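Local coordinates for protein leucine aminopeptidase 2 (Saccharomyces cerevisiae, PDB 2XQ0) that cleaves di- and tripeptides as a zinc-dependent aminopeptidase of the M1 family and also has a low epoxide hydrolase activity, at residues Leu470-Val482 against Gln510-Ser524. Sequence-based numbering, arbitrary orientation.
Sequences LADNVYQLADKWV and QLVLFLETLTQNGHS
F514 is a knob set among V474, L477, A478 and W481, on the buried side of two helices in the helical C-terminal part of this M1 enzyme; the axes of 470-482 and 510-519 cross at -36°. With CG of F514 anti to the backbone N (chi1 174°), L477 CD2 lies over one face of its ring, 3.5 Å from F514 CE1, and L518 CD1 over the opposite face; A478 N and W481 CD1 meet the rim. W481 NE1 hydrogen-bonds Y547 OH, and its ring stacks on F498. Packing is tightest where the A478 CB methyl presses T517 CG2 at 3.4 Å, while V474 CG1 rests against L513 and the backbone of F514. The other flank is looser and more open. There H523, exposed and poorly ordered, lays its imidazole over one face of the Y475 ring, a face-to-face stack with planes 14° apart, and T517 OG1 meets the phenol's edge. With an alanine in place of Y475, the imidazole is likely to lose its stacking partner and a gap to open beside T517 and L513. Past the Schellman turn at N521 and G522, a glycine at positive phi, H523 N reaches D479 OD1 at 2.8 Å. At the far end, Q510 NE2 donates to a lone pair of L470 O at 2.9 Å, nearly straight. Apolar contacts thus fill the middle, and one directional bond near each end, one of them from the loop after 510-519, is consistent with a set register between the segments.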
# COMPACT_ATOMS: atom_id res chain seq x y z
N LEU A 470 -1.94 -25.82 -4.86
CA LEU A 470 -1.39 -25.53 -3.53
C LEU A 470 -2.43 -25.17 -2.47
O LEU A 470 -2.09 -24.89 -1.32
CB LEU A 470 -0.31 -24.44 -3.60
CG LEU A 470 0.89 -24.79 -4.47
CD1 LEU A 470 1.85 -23.63 -4.57
CD2 LEU A 470 1.59 -26.06 -3.96
N ALA A 471 -3.70 -25.16 -2.87
CA ALA A 471 -4.81 -24.87 -1.95
C ALA A 471 -5.65 -26.11 -1.65
O ALA A 471 -6.39 -26.15 -0.66
CB ALA A 471 -5.70 -23.77 -2.50
N ASP A 472 -5.53 -27.12 -2.50
CA ASP A 472 -6.36 -28.31 -2.39
C ASP A 472 -6.16 -29.08 -1.09
O ASP A 472 -7.11 -29.49 -0.44
CB ASP A 472 -6.12 -29.23 -3.60
CG ASP A 472 -6.66 -28.65 -4.89
OD1 ASP A 472 -7.66 -27.89 -4.82
OD2 ASP A 472 -6.10 -28.97 -5.96
N ASN A 473 -4.90 -29.32 -0.75
CA ASN A 473 -4.53 -29.91 0.53
C ASN A 473 -5.11 -29.12 1.71
O ASN A 473 -5.63 -29.69 2.68
CB ASN A 473 -3.01 -29.90 0.61
CG ASN A 473 -2.39 -28.71 -0.13
OD1 ASN A 473 -2.48 -27.57 0.33
ND2 ASN A 473 -1.80 -28.97 -1.29
N VAL A 474 -5.06 -27.79 1.60
CA VAL A 474 -5.57 -26.91 2.64
C VAL A 474 -7.06 -27.05 2.79
O VAL A 474 -7.58 -27.26 3.88
CB VAL A 474 -5.24 -25.45 2.32
CG1 VAL A 474 -5.91 -24.52 3.31
CG2 VAL A 474 -3.72 -25.25 2.31
N TYR A 475 -7.76 -26.94 1.67
CA TYR A 475 -9.20 -27.10 1.66
C TYR A 475 -9.62 -28.47 2.19
O TYR A 475 -10.56 -28.58 2.98
CB TYR A 475 -9.75 -26.89 0.24
CG TYR A 475 -9.67 -25.45 -0.23
CD1 TYR A 475 -9.95 -24.41 0.64
CD2 TYR A 475 -9.31 -25.14 -1.53
CE1 TYR A 475 -9.89 -23.08 0.21
CE2 TYR A 475 -9.24 -23.82 -1.97
CZ TYR A 475 -9.53 -22.80 -1.09
OH TYR A 475 -9.46 -21.49 -1.53
N GLN A 476 -8.95 -29.53 1.76
CA GLN A 476 -9.26 -30.86 2.27
C GLN A 476 -9.18 -30.96 3.80
O GLN A 476 -10.08 -31.50 4.43
CB GLN A 476 -8.39 -31.93 1.63
CG GLN A 476 -8.67 -32.12 0.16
CD GLN A 476 -7.73 -33.11 -0.48
OE1 GLN A 476 -7.25 -34.04 0.17
NE2 GLN A 476 -7.45 -32.92 -1.77
N LEU A 477 -8.11 -30.44 4.39
CA LEU A 477 -7.94 -30.51 5.83
C LEU A 477 -9.02 -29.73 6.56
O LEU A 477 -9.61 -30.24 7.51
CB LEU A 477 -6.56 -30.02 6.26
CG LEU A 477 -6.22 -30.22 7.74
CD1 LEU A 477 -6.20 -31.72 8.07
CD2 LEU A 477 -4.89 -29.57 8.07
N ALA A 478 -9.26 -28.49 6.15
CA ALA A 478 -10.30 -27.69 6.81
C ALA A 478 -11.64 -28.42 6.77
O ALA A 478 -12.34 -28.50 7.78
CB ALA A 478 -10.41 -26.29 6.19
N ASP A 479 -11.98 -28.96 5.61
CA ASP A 479 -13.18 -29.79 5.50
C ASP A 479 -13.15 -30.95 6.51
O ASP A 479 -14.11 -31.17 7.25
CB ASP A 479 -13.33 -30.32 4.07
CG ASP A 479 -13.52 -29.20 3.05
OD1 ASP A 479 -13.80 -28.06 3.46
OD2 ASP A 479 -13.40 -29.46 1.83
N LYS A 480 -12.03 -31.66 6.56
CA LYS A 480 -11.86 -32.80 7.47
C LYS A 480 -12.04 -32.40 8.94
O LYS A 480 -12.69 -33.11 9.71
CB LYS A 480 -10.49 -33.44 7.26
CG LYS A 480 -10.29 -34.75 8.03
CD LYS A 480 -8.83 -35.23 7.92
CE LYS A 480 -8.58 -36.48 8.78
NZ LYS A 480 -7.14 -36.88 8.84
N TRP A 481 -11.45 -31.27 9.32
CA TRP A 481 -11.62 -30.73 10.67
C TRP A 481 -13.07 -30.40 10.95
O TRP A 481 -13.58 -30.70 12.03
CB TRP A 481 -10.74 -29.50 10.92
CG TRP A 481 -9.44 -29.87 11.53
CD1 TRP A 481 -8.24 -30.05 10.90
CD2 TRP A 481 -9.21 -30.19 12.91
NE1 TRP A 481 -7.27 -30.42 11.80
CE2 TRP A 481 -7.84 -30.52 13.05
CE3 TRP A 481 -10.03 -30.22 14.05
CZ2 TRP A 481 -7.28 -30.86 14.27
CZ3 TRP A 481 -9.47 -30.56 15.25
CH2 TRP A 481 -8.11 -30.88 15.36
N VAL A 482 -13.74 -29.76 10.00
CA VAL A 482 -15.14 -29.40 10.20
C VAL A 482 -15.99 -30.64 10.46
O VAL A 482 -16.88 -30.64 11.31
CB VAL A 482 -15.72 -28.59 9.02
CG1 VAL A 482 -17.21 -28.39 9.20
CG2 VAL A 482 -15.03 -27.23 8.93
N GLN A 510 -0.28 -20.99 3.39
CA GLN A 510 -1.18 -22.12 3.45
C GLN A 510 -1.81 -22.22 4.83
O GLN A 510 -3.01 -22.49 4.95
CB GLN A 510 -0.46 -23.41 3.05
CG GLN A 510 -0.16 -23.49 1.56
CD GLN A 510 0.69 -24.67 1.20
OE1 GLN A 510 1.71 -24.91 1.83
NE2 GLN A 510 0.27 -25.42 0.19
N LEU A 511 -1.00 -21.98 5.87
CA LEU A 511 -1.53 -21.91 7.24
C LEU A 511 -2.58 -20.81 7.37
O LEU A 511 -3.64 -21.02 7.96
CB LEU A 511 -0.40 -21.68 8.26
CG LEU A 511 0.53 -22.86 8.51
CD1 LEU A 511 1.73 -22.44 9.36
CD2 LEU A 511 -0.21 -24.01 9.17
N VAL A 512 -2.28 -19.63 6.83
CA VAL A 512 -3.23 -18.54 6.83
C VAL A 512 -4.54 -18.93 6.13
O VAL A 512 -5.63 -18.73 6.69
CB VAL A 512 -2.61 -17.27 6.22
CG1 VAL A 512 -3.67 -16.23 5.97
CG2 VAL A 512 -1.53 -16.73 7.17
N LEU A 513 -4.43 -19.48 4.93
CA LEU A 513 -5.60 -19.96 4.20
C LEU A 513 -6.34 -21.05 4.97
O LEU A 513 -7.57 -21.04 5.05
CB LEU A 513 -5.23 -20.48 2.81
CG LEU A 513 -6.42 -21.02 1.98
CD1 LEU A 513 -7.44 -19.93 1.67
CD2 LEU A 513 -5.94 -21.64 0.71
N PHE A 514 -5.60 -21.99 5.55
CA PHE A 514 -6.22 -23.03 6.39
C PHE A 514 -7.07 -22.45 7.53
O PHE A 514 -8.26 -22.79 7.65
CB PHE A 514 -5.15 -23.97 6.95
CG PHE A 514 -5.68 -24.97 7.93
CD1 PHE A 514 -6.61 -25.93 7.53
CD2 PHE A 514 -5.25 -24.98 9.25
CE1 PHE A 514 -7.09 -26.87 8.42
CE2 PHE A 514 -5.73 -25.91 10.15
CZ PHE A 514 -6.66 -26.86 9.74
N LEU A 515 -6.46 -21.61 8.36
CA LEU A 515 -7.14 -20.99 9.51
C LEU A 515 -8.30 -20.12 9.05
O LEU A 515 -9.33 -20.05 9.71
CB LEU A 515 -6.17 -20.14 10.34
CG LEU A 515 -5.07 -20.90 11.09
CD1 LEU A 515 -3.95 -19.97 11.52
CD2 LEU A 515 -5.64 -21.65 12.29
N GLU A 516 -8.12 -19.46 7.91
CA GLU A 516 -9.21 -18.72 7.29
C GLU A 516 -10.38 -19.66 6.96
O GLU A 516 -11.50 -19.47 7.46
CB GLU A 516 -8.71 -17.96 6.04
CG GLU A 516 -9.77 -17.24 5.23
CD GLU A 516 -10.43 -16.09 5.97
OE1 GLU A 516 -10.39 -16.07 7.23
OE2 GLU A 516 -11.01 -15.20 5.31
N THR A 517 -10.11 -20.69 6.14
CA THR A 517 -11.13 -21.67 5.73
C THR A 517 -11.89 -22.26 6.93
O THR A 517 -13.09 -22.48 6.85
CB THR A 517 -10.50 -22.80 4.86
OG1 THR A 517 -9.79 -22.23 3.75
CG2 THR A 517 -11.58 -23.75 4.33
N LEU A 518 -11.20 -22.50 8.04
CA LEU A 518 -11.84 -23.02 9.24
C LEU A 518 -12.90 -22.08 9.82
O LEU A 518 -13.95 -22.52 10.27
CB LEU A 518 -10.81 -23.31 10.33
CG LEU A 518 -9.93 -24.54 10.10
CD1 LEU A 518 -8.86 -24.59 11.17
CD2 LEU A 518 -10.77 -25.81 10.08
N THR A 519 -12.61 -20.78 9.85
CA THR A 519 -13.59 -19.81 10.33
C THR A 519 -14.72 -19.64 9.31
O THR A 519 -15.84 -19.25 9.65
CB THR A 519 -12.96 -18.44 10.66
OG1 THR A 519 -12.50 -17.81 9.46
CG2 THR A 519 -11.78 -18.61 11.63
N GLN A 520 -14.42 -19.94 8.05
CA GLN A 520 -15.45 -20.09 7.02
C GLN A 520 -16.13 -21.45 7.19
O GLN A 520 -16.99 -21.84 6.40
CB GLN A 520 -14.82 -20.01 5.63
CG GLN A 520 -14.10 -18.71 5.35
CD GLN A 520 -15.02 -17.66 4.78
OE1 GLN A 520 -15.98 -17.99 4.08
NE2 GLN A 520 -14.73 -16.40 5.07
N ASN A 521 -15.72 -22.17 8.24
CA ASN A 521 -16.20 -23.52 8.51
C ASN A 521 -16.17 -24.46 7.30
O ASN A 521 -17.15 -25.15 7.02
CB ASN A 521 -17.60 -23.49 9.14
CG ASN A 521 -17.59 -22.89 10.53
OD1 ASN A 521 -16.67 -23.13 11.31
ND2 ASN A 521 -18.62 -22.11 10.85
N GLY A 522 -15.04 -24.48 6.60
CA GLY A 522 -14.86 -25.40 5.49
C GLY A 522 -15.08 -24.77 4.12
O GLY A 522 -15.70 -23.72 4.00
N HIS A 523 -14.58 -25.44 3.09
CA HIS A 523 -14.69 -24.98 1.71
C HIS A 523 -15.59 -25.89 0.87
O HIS A 523 -15.32 -26.13 -0.31
CB HIS A 523 -13.31 -24.89 1.07
CG HIS A 523 -13.29 -24.23 -0.27
ND1 HIS A 523 -13.21 -24.95 -1.45
CD2 HIS A 523 -13.35 -22.93 -0.63
CE1 HIS A 523 -13.22 -24.12 -2.47
NE2 HIS A 523 -13.30 -22.88 -2.00
N SER A 524 -16.65 -26.41 1.48
CA SER A 524 -17.64 -27.22 0.78
C SER A 524 -18.90 -27.31 1.63
O SER A 524 -18.82 -27.50 2.84
CB SER A 524 -17.10 -28.62 0.49
OG SER A 524 -17.44 -29.52 1.54